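Local atomic coordinates of type II secretion chaperone CpaB (Acinetobacter nosocomialis M2, PDB entry 6O38), a protein that serves as a type II secretion chaperone, forming a complex with its substrate, the secreted metalloprotease CpaA, and probably assisting that protease's export. Residues 43-48 against 139-144; 70-75 against 128-133; 75-80 against 99-104. All blocks are in the same frame, centred on the assembly; numbering follows the deposited sequence.

From the N terminus, the chain enters contact 1 at residues 43-48, and its return at 139-144 closes the longest of the three loops, reaching from strand 45-47 to strand 138-145. Inside that loop lies contact 2, in which 70-75 meets 128-133. Contact 3, 75-80 against 99-104, is nested in turn inside contact 2, and the two share Lys75; none of the loops cross. Contacts 1 and 2 adjoin through neighbouring strands, with probable hydrogen bonds from Lys71 N to Asn46 O and from Ile140 N to Thr131 O. Helix 74-78 joins contacts 2 and 3, and all three reach the same antiparallel sheet.

Contact 1: 43-48 against 139-144; sequences IVFNEV and TIMQIF. With SO4 (sulfate ion), chain B.
Val44 and Met141 have the closest alpha carbons across 43-48 and 139-144, yet these lie 10.5 Å apart and no hydrogen bond links the segments, so the contact is made by side chains. Met141, present as selenomethionine, reaches about halfway across the gap: its CG sits beside the backbone N (chi1 -60°) and the chain beyond is extended, which carries SE and CE far from its own strand. There it slides past Val44 and Phe45 in the opposite direction. CE meets Val44 CG1 at 3.5 Å, while SE approaches the rim of the Phe45 ring, 3.6 Å from CE2. With SE 4.7 Å from the ring centroid and 74° off the ring normal, this is an edge-on Met-aromatic contact. Further round the same edge, Phe45 CZ lies 4.3 Å from Ile143 CD1. The four touching residues are buried inside an antiparallel sheet that curls round on itself, as in a barrel; consistent with this, Val44 is backbone-bonded to Lys87 of strand 85-90, the strand at the other end of the sheet order, and Phe45 and Ile143 both touch Met90. Ile140, Gln142 and Phe144 pack instead on Glu400, Phe493 and Asn533 of the protease CpaA chain, respectively. One residue before Val44, Ile43 N donates to O1 of a sulfate, probably from the crystallisation liquor, at 2.9 Å and 164°.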
loop_
_atom_site.group_PDB
_atom_site.type_symbol
_atom_site.label_atom_id
_atom_site.label_comp_id
_atom_site.label_asym_id
_atom_site.label_seq_id
_atom_site.Cartn_x
_atom_site.Cartn_y
_atom_site.Cartn_z
ATOM N N ILE G 43 18.153 6.983 6.686
ATOM C CA ILE G 43 17.260 6.275 7.594
ATOM C C ILE G 43 16.463 7.284 8.410
ATOM O O ILE G 43 17.024 8.230 8.979
ATOM C CB ILE G 43 18.059 5.328 8.500
ATOM C CG1 ILE G 43 18.601 4.147 7.691
ATOM C CG2 ILE G 43 17.204 4.840 9.652
ATOM C CD1 ILE G 43 19.431 3.178 8.505
ATOM N N VAL G 44 15.149 7.088 8.470
ATOM C CA VAL G 44 14.268 8.016 9.173
ATOM C C VAL G 44 14.158 7.667 10.651
ATOM O O VAL G 44 14.380 8.516 11.519
ATOM C CB VAL G 44 12.882 8.043 8.496
ATOM C CG1 VAL G 44 12.027 9.138 9.097
ATOM C CG2 VAL G 44 13.031 8.244 7.000
ATOM N N PHE G 45 13.809 6.421 10.965
ATOM C CA PHE G 45 13.699 5.959 12.341
ATOM C C PHE G 45 14.452 4.644 12.498
ATOM O O PHE G 45 14.806 3.982 11.519
ATOM C CB PHE G 45 12.232 5.795 12.766
ATOM C CG PHE G 45 11.403 4.994 11.802
ATOM C CD1 PHE G 45 11.411 3.608 11.840
ATOM C CD2 PHE G 45 10.604 5.627 10.864
ATOM C CE1 PHE G 45 10.648 2.870 10.956
ATOM C CE2 PHE G 45 9.837 4.895 9.977
ATOM C CZ PHE G 45 9.859 3.515 10.024
ATOM N N ASN G 46 14.686 4.261 13.752
ATOM C CA ASN G 46 15.472 3.080 14.081
ATOM C C ASN G 46 14.721 2.214 15.081
ATOM O O ASN G 46 14.096 2.729 16.011
ATOM C CB ASN G 46 16.838 3.467 14.661
ATOM C CG ASN G 46 17.732 4.140 13.643
ATOM O OD1 ASN G 46 17.900 3.650 12.528
ATOM N ND2 ASN G 46 18.312 5.273 14.022
ATOM N N GLU G 47 14.793 0.898 14.887
ATOM C CA GLU G 47 14.204 -0.035 15.834
ATOM C C GLU G 47 14.885 0.076 17.195
ATOM O O GLU G 47 16.043 0.485 17.313
ATOM C CB GLU G 47 14.319 -1.473 15.329
ATOM C CG GLU G 47 13.192 -1.930 14.429
ATOM C CD GLU G 47 12.864 -3.399 14.625
ATOM O OE1 GLU G 47 12.754 -3.833 15.791
ATOM O OE2 GLU G 47 12.718 -4.121 13.616
ATOM N N VAL G 48 14.147 -0.308 18.232
ATOM C CA VAL G 48 14.682 -0.350 19.587
ATOM C C VAL G 48 13.791 -1.217 20.469
ATOM O O VAL G 48 14.273 -2.089 21.193
ATOM C CB VAL G 48 14.824 1.061 20.183
ATOM C CG1 VAL G 48 13.455 1.684 20.410
ATOM C CG2 VAL G 48 15.623 1.011 21.476
ATOM N N THR G 139 4.706 13.303 15.373
ATOM C CA THR G 139 4.847 12.991 13.958
ATOM C C THR G 139 4.034 11.749 13.627
ATOM O O THR G 139 4.063 10.763 14.370
ATOM C CB THR G 139 6.320 12.768 13.581
ATOM O OG1 THR G 139 7.079 13.940 13.898
ATOM C CG2 THR G 139 6.459 12.472 12.095
ATOM N N ILE G 140 3.309 11.804 12.512
ATOM C CA ILE G 140 2.539 10.675 12.003
ATOM C C ILE G 140 3.078 10.308 10.628
ATOM O O ILE G 140 3.281 11.187 9.782
ATOM C CB ILE G 140 1.035 10.998 11.936
ATOM C CG1 ILE G 140 0.416 10.941 13.334
ATOM C CG2 ILE G 140 0.316 10.043 10.994
ATOM C CD1 ILE G 140 -1.077 11.175 13.352
HETATM N N MSE G 141 3.312 9.017 10.410
HETATM C CA MSE G 141 3.797 8.539 9.119
HETATM C C MSE G 141 2.847 7.531 8.491
HETATM O O MSE G 141 2.346 6.630 9.163
HETATM C CB MSE G 141 5.179 7.904 9.262
HETATM C CG MSE G 141 6.236 8.834 9.803
HETATM SE SE MSE G 141 7.998 8.017 9.746
HETATM C CE MSE G 141 8.938 9.336 10.816
ATOM N N GLN G 142 2.607 7.689 7.192
ATOM C CA GLN G 142 1.816 6.746 6.410
ATOM C C GLN G 142 2.728 6.147 5.347
ATOM O O GLN G 142 3.161 6.851 4.430
ATOM C CB GLN G 142 0.611 7.432 5.768
ATOM C CG GLN G 142 -0.342 8.082 6.752
ATOM C CD GLN G 142 -1.515 8.748 6.062
ATOM O OE1 GLN G 142 -1.728 8.568 4.863
ATOM N NE2 GLN G 142 -2.282 9.527 6.816
ATOM N N ILE G 143 3.027 4.860 5.477
ATOM C CA ILE G 143 3.904 4.157 4.548
ATOM C C ILE G 143 3.042 3.163 3.782
ATOM O O ILE G 143 2.554 2.180 4.353
ATOM C CB ILE G 143 5.063 3.463 5.275
ATOM C CG1 ILE G 143 5.807 4.473 6.150
ATOM C CG2 ILE G 143 6.009 2.815 4.275
ATOM C CD1 ILE G 143 6.640 3.848 7.243
ATOM N N PHE G 144 2.854 3.415 2.489
ATOM C CA PHE G 144 1.986 2.605 1.640
ATOM C C PHE G 144 2.839 1.883 0.604
ATOM O O PHE G 144 3.350 2.506 -0.333
ATOM C CB PHE G 144 0.924 3.474 0.969
ATOM C CG PHE G 144 0.030 4.193 1.938
ATOM C CD1 PHE G 144 -0.589 3.507 2.969
ATOM C CD2 PHE G 144 -0.188 5.556 1.820
ATOM C CE1 PHE G 144 -1.412 4.168 3.864
ATOM C CE2 PHE G 144 -1.009 6.221 2.712
ATOM C CZ PHE G 144 -1.622 5.526 3.734
HETATM S S SO4 B . 21.923 6.052 6.542
HETATM O O1 SO4 B . 20.935 6.531 7.505
HETATM O O2 SO4 B . 22.656 7.187 5.992
HETATM O O3 SO4 B . 22.853 5.149 7.214
HETATM O O4 SO4 B . 21.245 5.338 5.464
#

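Contact 2: 70-75 against 128-133; sequences IKYDPK and FTITQS
Tyr72 and Gln132 approach each other obliquely, the phenol ring and the terminal amide turned 75° apart, so that the amide oxygen arrives at the hydroxyl edge of the ring and not over its face. Both side chains leave their strands with CG anti to the backbone N (chi1 179° for Gln132), and the glutamine chain stays extended beyond CG; this is the reach that spans the gap. Tyr72 OH donates to Gln132 OE1; the modelled separation of 2.4 Å is very short for a hydrogen bond, and at 2.6 Å resolution that exact length is doubtful. OE1 also accepts from Thr139 OG1, so this buried oxygen has two hydroxyls as partners, the closeness of the first being doubtful. On the other branch of the amide, NE2 lies 3.4 Å from Pro74 CB and points almost straight (174°) at Pro74 O, although at 3.5 Å the bond is weak. The glutamine thereby joins strand 127-133 of the curled antiparallel sheet both to Tyr72 of strand 68-72 and to the weakly bonded helix 74-78, with Asp73 at its N-cap position: OD1 accepts from Lys75 N at 3.1 Å, met on the anti side and somewhat out of the carboxylate plane. Pro74 N lies over one face of the Tyr72 ring, 3.8 Å above its plane and offset toward the rim. The residues flanking Gln132 meet CpaA: Thr131 OG1 is hydrogen-bonded to Glu400 of the protease chain, and Ser133 packs on its Ser392.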
loop_
_atom_site.group_PDB
_atom_site.type_symbol
_atom_site.label_atom_id
_atom_site.label_comp_id
_atom_site.label_asym_id
_atom_site.label_seq_id
_atom_site.Cartn_x
_atom_site.Cartn_y
_atom_site.Cartn_z
ATOM N N ILE G 70 10.181 2.412 18.069
ATOM C CA ILE G 70 11.237 3.034 17.281
ATOM C C ILE G 70 11.647 4.354 17.920
ATOM O O ILE G 70 10.881 4.989 18.648
ATOM C CB ILE G 70 10.812 3.273 15.813
ATOM C CG1 ILE G 70 9.474 4.015 15.752
ATOM C CG2 ILE G 70 10.757 1.958 15.046
ATOM C CD1 ILE G 70 9.595 5.501 15.477
ATOM N N LYS G 71 12.880 4.760 17.631
ATOM C CA LYS G 71 13.387 6.074 18.003
ATOM C C LYS G 71 13.425 6.959 16.764
ATOM O O LYS G 71 13.710 6.486 15.660
ATOM C CB LYS G 71 14.780 5.972 18.629
ATOM C CG LYS G 71 15.323 7.296 19.142
ATOM C CD LYS G 71 16.506 7.096 20.075
ATOM C CE LYS G 71 16.963 8.422 20.664
ATOM N NZ LYS G 71 18.006 8.240 21.710
ATOM N N TYR G 72 13.133 8.244 16.950
ATOM C CA TYR G 72 12.950 9.154 15.831
ATOM C C TYR G 72 13.551 10.513 16.150
ATOM O O TYR G 72 13.423 11.013 17.271
ATOM C CB TYR G 72 11.461 9.297 15.492
ATOM C CG TYR G 72 11.140 10.394 14.507
ATOM C CD1 TYR G 72 11.601 10.339 13.200
ATOM C CD2 TYR G 72 10.354 11.476 14.881
ATOM C CE1 TYR G 72 11.302 11.340 12.296
ATOM C CE2 TYR G 72 10.047 12.476 13.986
ATOM C CZ TYR G 72 10.522 12.404 12.696
ATOM O OH TYR G 72 10.213 13.404 11.806
ATOM N N ASP G 73 14.207 11.102 15.157
ATOM C CA ASP G 73 14.775 12.445 15.268
ATOM C C ASP G 73 14.051 13.358 14.291
ATOM O O ASP G 73 14.220 13.206 13.066
ATOM C CB ASP G 73 16.277 12.427 14.983
ATOM C CG ASP G 73 16.984 13.684 15.467
ATOM O OD1 ASP G 73 16.389 14.779 15.396
ATOM O OD2 ASP G 73 18.142 13.572 15.923
ATOM N N PRO G 74 13.241 14.310 14.766
ATOM C CA PRO G 74 12.489 15.169 13.836
ATOM C C PRO G 74 13.358 16.131 13.044
ATOM O O PRO G 74 12.877 16.690 12.050
ATOM C CB PRO G 74 11.529 15.927 14.763
ATOM C CG PRO G 74 12.228 15.946 16.082
ATOM C CD PRO G 74 12.964 14.638 16.174
ATOM N N LYS G 75 14.612 16.340 13.442
ATOM C CA LYS G 75 15.488 17.258 12.726
ATOM C C LYS G 75 16.024 16.669 11.428
ATOM O O LYS G 75 16.478 17.425 10.563
ATOM C CB LYS G 75 16.651 17.674 13.629
ATOM C CG LYS G 75 16.206 18.352 14.916
ATOM C CD LYS G 75 17.315 18.382 15.951
ATOM C CE LYS G 75 16.824 18.991 17.255
ATOM N NZ LYS G 75 17.841 18.891 18.339
ATOM N N PHE G 128 4.605 7.640 0.376
ATOM C CA PHE G 128 4.614 7.791 1.821
ATOM C C PHE G 128 4.427 9.258 2.177
ATOM O O PHE G 128 4.707 10.155 1.378
ATOM C CB PHE G 128 5.912 7.250 2.446
ATOM C CG PHE G 128 7.152 7.978 2.008
ATOM C CD1 PHE G 128 7.852 7.568 0.887
ATOM C CD2 PHE G 128 7.626 9.065 2.727
ATOM C CE1 PHE G 128 8.994 8.233 0.483
ATOM C CE2 PHE G 128 8.766 9.734 2.328
ATOM C CZ PHE G 128 9.452 9.318 1.206
ATOM N N THR G 129 3.942 9.493 3.395
ATOM C CA THR G 129 3.712 10.839 3.896
ATOM C C THR G 129 4.233 10.933 5.320
ATOM O O THR G 129 4.061 10.004 6.114
ATOM C CB THR G 129 2.224 11.233 3.876
ATOM O OG1 THR G 129 1.510 10.467 4.854
ATOM C CG2 THR G 129 1.611 11.000 2.501
ATOM N N ILE G 130 4.866 12.059 5.637
ATOM C CA ILE G 130 5.334 12.356 6.985
ATOM C C ILE G 130 4.747 13.706 7.364
ATOM O O ILE G 130 5.122 14.736 6.789
ATOM C CB ILE G 130 6.865 12.375 7.089
ATOM C CG1 ILE G 130 7.440 10.986 6.805
ATOM C CG2 ILE G 130 7.299 12.861 8.463
ATOM C CD1 ILE G 130 8.946 10.970 6.652
ATOM N N THR G 131 3.832 13.706 8.327
ATOM C CA THR G 131 3.162 14.915 8.783
ATOM C C THR G 131 3.589 15.174 10.221
ATOM O O THR G 131 3.409 14.312 11.090
ATOM C CB THR G 131 1.645 14.770 8.675
ATOM O OG1 THR G 131 1.320 14.082 7.460
ATOM C CG2 THR G 131 0.991 16.130 8.635
ATOM N N GLN G 132 4.149 16.355 10.468
ATOM C CA GLN G 132 4.872 16.629 11.701
ATOM C C GLN G 132 4.435 17.962 12.286
ATOM O O GLN G 132 4.399 18.974 11.580
ATOM C CB GLN G 132 6.381 16.643 11.442
ATOM C CG GLN G 132 7.232 16.940 12.659
ATOM C CD GLN G 132 8.686 16.579 12.439
ATOM O OE1 GLN G 132 9.018 15.423 12.176
ATOM N NE2 GLN G 132 9.562 17.572 12.535
ATOM N N SER G 133 4.111 17.957 13.574
ATOM C CA SER G 133 3.855 19.177 14.324
ATOM C C SER G 133 5.126 19.604 15.045
ATOM O O SER G 133 5.852 18.766 15.590
ATOM C CB SER G 133 2.725 18.977 15.336
ATOM O OG SER G 133 2.680 20.036 16.276
#

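Contact 3: 75-80 against 99-104; sequences KVIELK and GKIVEI
Ile77 holds CG1 anti to its backbone N (chi1 -178°) and then bends at chi2, 60°, so that CD1 comes nearer to segment 99-104 of strand 95-106 than the direction of its CB would suggest. Ile101 places CG1 beside its backbone N (chi1 -57°). The two isoleucines cross at about a right angle and meet at their ends, CD1 to CD1, at 4.2 Å. What lets the strand contribute two residues three positions apart is a classic beta bulge, in which Val102 and Glu103 both face Thr115 of the adjacent strand; after it, Ile104 points to the same side as Ile101. The contact packs the weakly bonded helix 74-78 and the residues after it on the inner surface of the curled sheet, where Ile77 also touches Trp114 and Gln132, and Ile101 touches Phe128. Lys80 directs its CB toward Ile101, 4.4 Å from CG1, but its end leads away, and NZ makes a weak hydrogen bond to Gln41 O. Past the helix, Lys80 N is bonded to Ile77 O at 3.0 Å. No hydrogen bond crosses between the segments; Ile104, itself partly exposed, brings CD1 to 3.6 Å from Lys80 O.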
loop_
_atom_site.group_PDB
_atom_site.type_symbol
_atom_site.label_atom_id
_atom_site.label_comp_id
_atom_site.label_asym_id
_atom_site.label_seq_id
_atom_site.Cartn_x
_atom_site.Cartn_y
_atom_site.Cartn_z
ATOM N N LYS G 75 14.612 16.340 13.442
ATOM C CA LYS G 75 15.488 17.258 12.726
ATOM C C LYS G 75 16.024 16.669 11.428
ATOM O O LYS G 75 16.478 17.425 10.563
ATOM C CB LYS G 75 16.651 17.674 13.629
ATOM C CG LYS G 75 16.206 18.352 14.916
ATOM C CD LYS G 75 17.315 18.382 15.951
ATOM C CE LYS G 75 16.824 18.991 17.255
ATOM N NZ LYS G 75 17.841 18.891 18.339
ATOM N N VAL G 76 15.981 15.344 11.272
ATOM C CA VAL G 76 16.486 14.721 10.052
ATOM C C VAL G 76 15.581 15.041 8.869
ATOM O O VAL G 76 16.058 15.383 7.781
ATOM C CB VAL G 76 16.642 13.203 10.257
ATOM C CG1 VAL G 76 16.902 12.508 8.928
ATOM C CG2 VAL G 76 17.767 12.916 11.239
ATOM N N ILE G 77 14.262 14.941 9.059
ATOM C CA ILE G 77 13.339 15.208 7.961
ATOM C C ILE G 77 13.268 16.702 7.660
ATOM O O ILE G 77 13.089 17.101 6.503
ATOM C CB ILE G 77 11.949 14.626 8.279
ATOM C CG1 ILE G 77 10.983 14.856 7.115
ATOM C CG2 ILE G 77 11.392 15.231 9.555
ATOM C CD1 ILE G 77 11.424 14.219 5.817
ATOM N N GLU G 78 13.419 17.550 8.681
ATOM C CA GLU G 78 13.340 18.991 8.473
ATOM C C GLU G 78 14.499 19.522 7.641
ATOM O O GLU G 78 14.380 20.604 7.057
ATOM C CB GLU G 78 13.286 19.712 9.820
ATOM C CG GLU G 78 12.027 19.425 10.620
ATOM C CD GLU G 78 12.116 19.916 12.050
ATOM O OE1 GLU G 78 13.133 20.553 12.400
ATOM O OE2 GLU G 78 11.172 19.663 12.826
ATOM N N LEU G 79 15.610 18.794 7.575
ATOM C CA LEU G 79 16.737 19.167 6.732
ATOM C C LEU G 79 16.654 18.562 5.337
ATOM O O LEU G 79 17.587 18.735 4.545
ATOM C CB LEU G 79 18.054 18.756 7.397
ATOM C CG LEU G 79 18.399 19.469 8.707
ATOM C CD1 LEU G 79 19.680 18.907 9.304
ATOM C CD2 LEU G 79 18.522 20.968 8.482
ATOM N N LYS G 80 15.569 17.860 5.021
ATOM C CA LYS G 80 15.385 17.262 3.706
ATOM C C LYS G 80 14.605 18.206 2.801
ATOM O O LYS G 80 13.604 18.798 3.215
ATOM C CB LYS G 80 14.650 15.924 3.816
ATOM C CG LYS G 80 15.377 14.871 4.635
ATOM C CD LYS G 80 16.669 14.433 3.964
ATOM C CE LYS G 80 17.359 13.341 4.766
ATOM N NZ LYS G 80 18.610 12.869 4.110
ATOM N N GLY G 99 13.385 6.002 -0.792
ATOM C CA GLY G 99 12.430 6.850 -1.478
ATOM C C GLY G 99 12.957 8.263 -1.562
ATOM O O GLY G 99 13.969 8.610 -0.950
ATOM N N LYS G 100 12.253 9.085 -2.337
ATOM C CA LYS G 100 12.661 10.460 -2.582
ATOM C C LYS G 100 11.518 11.407 -2.253
ATOM O O LYS G 100 10.364 11.144 -2.601
ATOM C CB LYS G 100 13.101 10.658 -4.038
ATOM C CG LYS G 100 14.048 9.583 -4.537
ATOM C CD LYS G 100 15.139 10.155 -5.421
ATOM C CE LYS G 100 16.192 9.102 -5.725
ATOM N NZ LYS G 100 17.372 9.672 -6.431
ATOM N N ILE G 101 11.848 12.509 -1.579
ATOM C CA ILE G 101 10.854 13.529 -1.271
ATOM C C ILE G 101 10.397 14.190 -2.562
ATOM O O ILE G 101 11.218 14.637 -3.374
ATOM C CB ILE G 101 11.428 14.564 -0.290
ATOM C CG1 ILE G 101 11.918 13.882 0.989
ATOM C CG2 ILE G 101 10.387 15.624 0.035
ATOM C CD1 ILE G 101 10.815 13.254 1.809
ATOM N N VAL G 102 9.084 14.253 -2.763
ATOM C CA VAL G 102 8.526 14.868 -3.959
ATOM C C VAL G 102 7.706 16.115 -3.661
ATOM O O VAL G 102 7.428 16.888 -4.592
ATOM C CB VAL G 102 7.675 13.860 -4.761
ATOM C CG1 VAL G 102 8.475 12.604 -5.063
ATOM C CG2 VAL G 102 6.394 13.523 -4.010
ATOM N N GLU G 103 7.315 16.356 -2.411
ATOM C CA GLU G 103 6.387 17.440 -2.116
ATOM C C GLU G 103 6.485 17.798 -0.641
ATOM O O GLU G 103 6.379 16.920 0.220
ATOM C CB GLU G 103 4.956 17.029 -2.478
ATOM C CG GLU G 103 4.029 18.177 -2.824
ATOM C CD GLU G 103 2.741 17.697 -3.463
ATOM O OE1 GLU G 103 2.295 16.577 -3.134
ATOM O OE2 GLU G 103 2.181 18.431 -4.305
ATOM N N ILE G 104 6.688 19.082 -0.357
ATOM C CA ILE G 104 6.711 19.610 1.003
ATOM C C ILE G 104 5.635 20.680 1.095
ATOM O O ILE G 104 5.672 21.667 0.351
ATOM C CB ILE G 104 8.088 20.179 1.377
ATOM C CG1 ILE G 104 9.188 19.155 1.090
ATOM C CG2 ILE G 104 8.107 20.591 2.841
ATOM C CD1 ILE G 104 10.573 19.633 1.457
#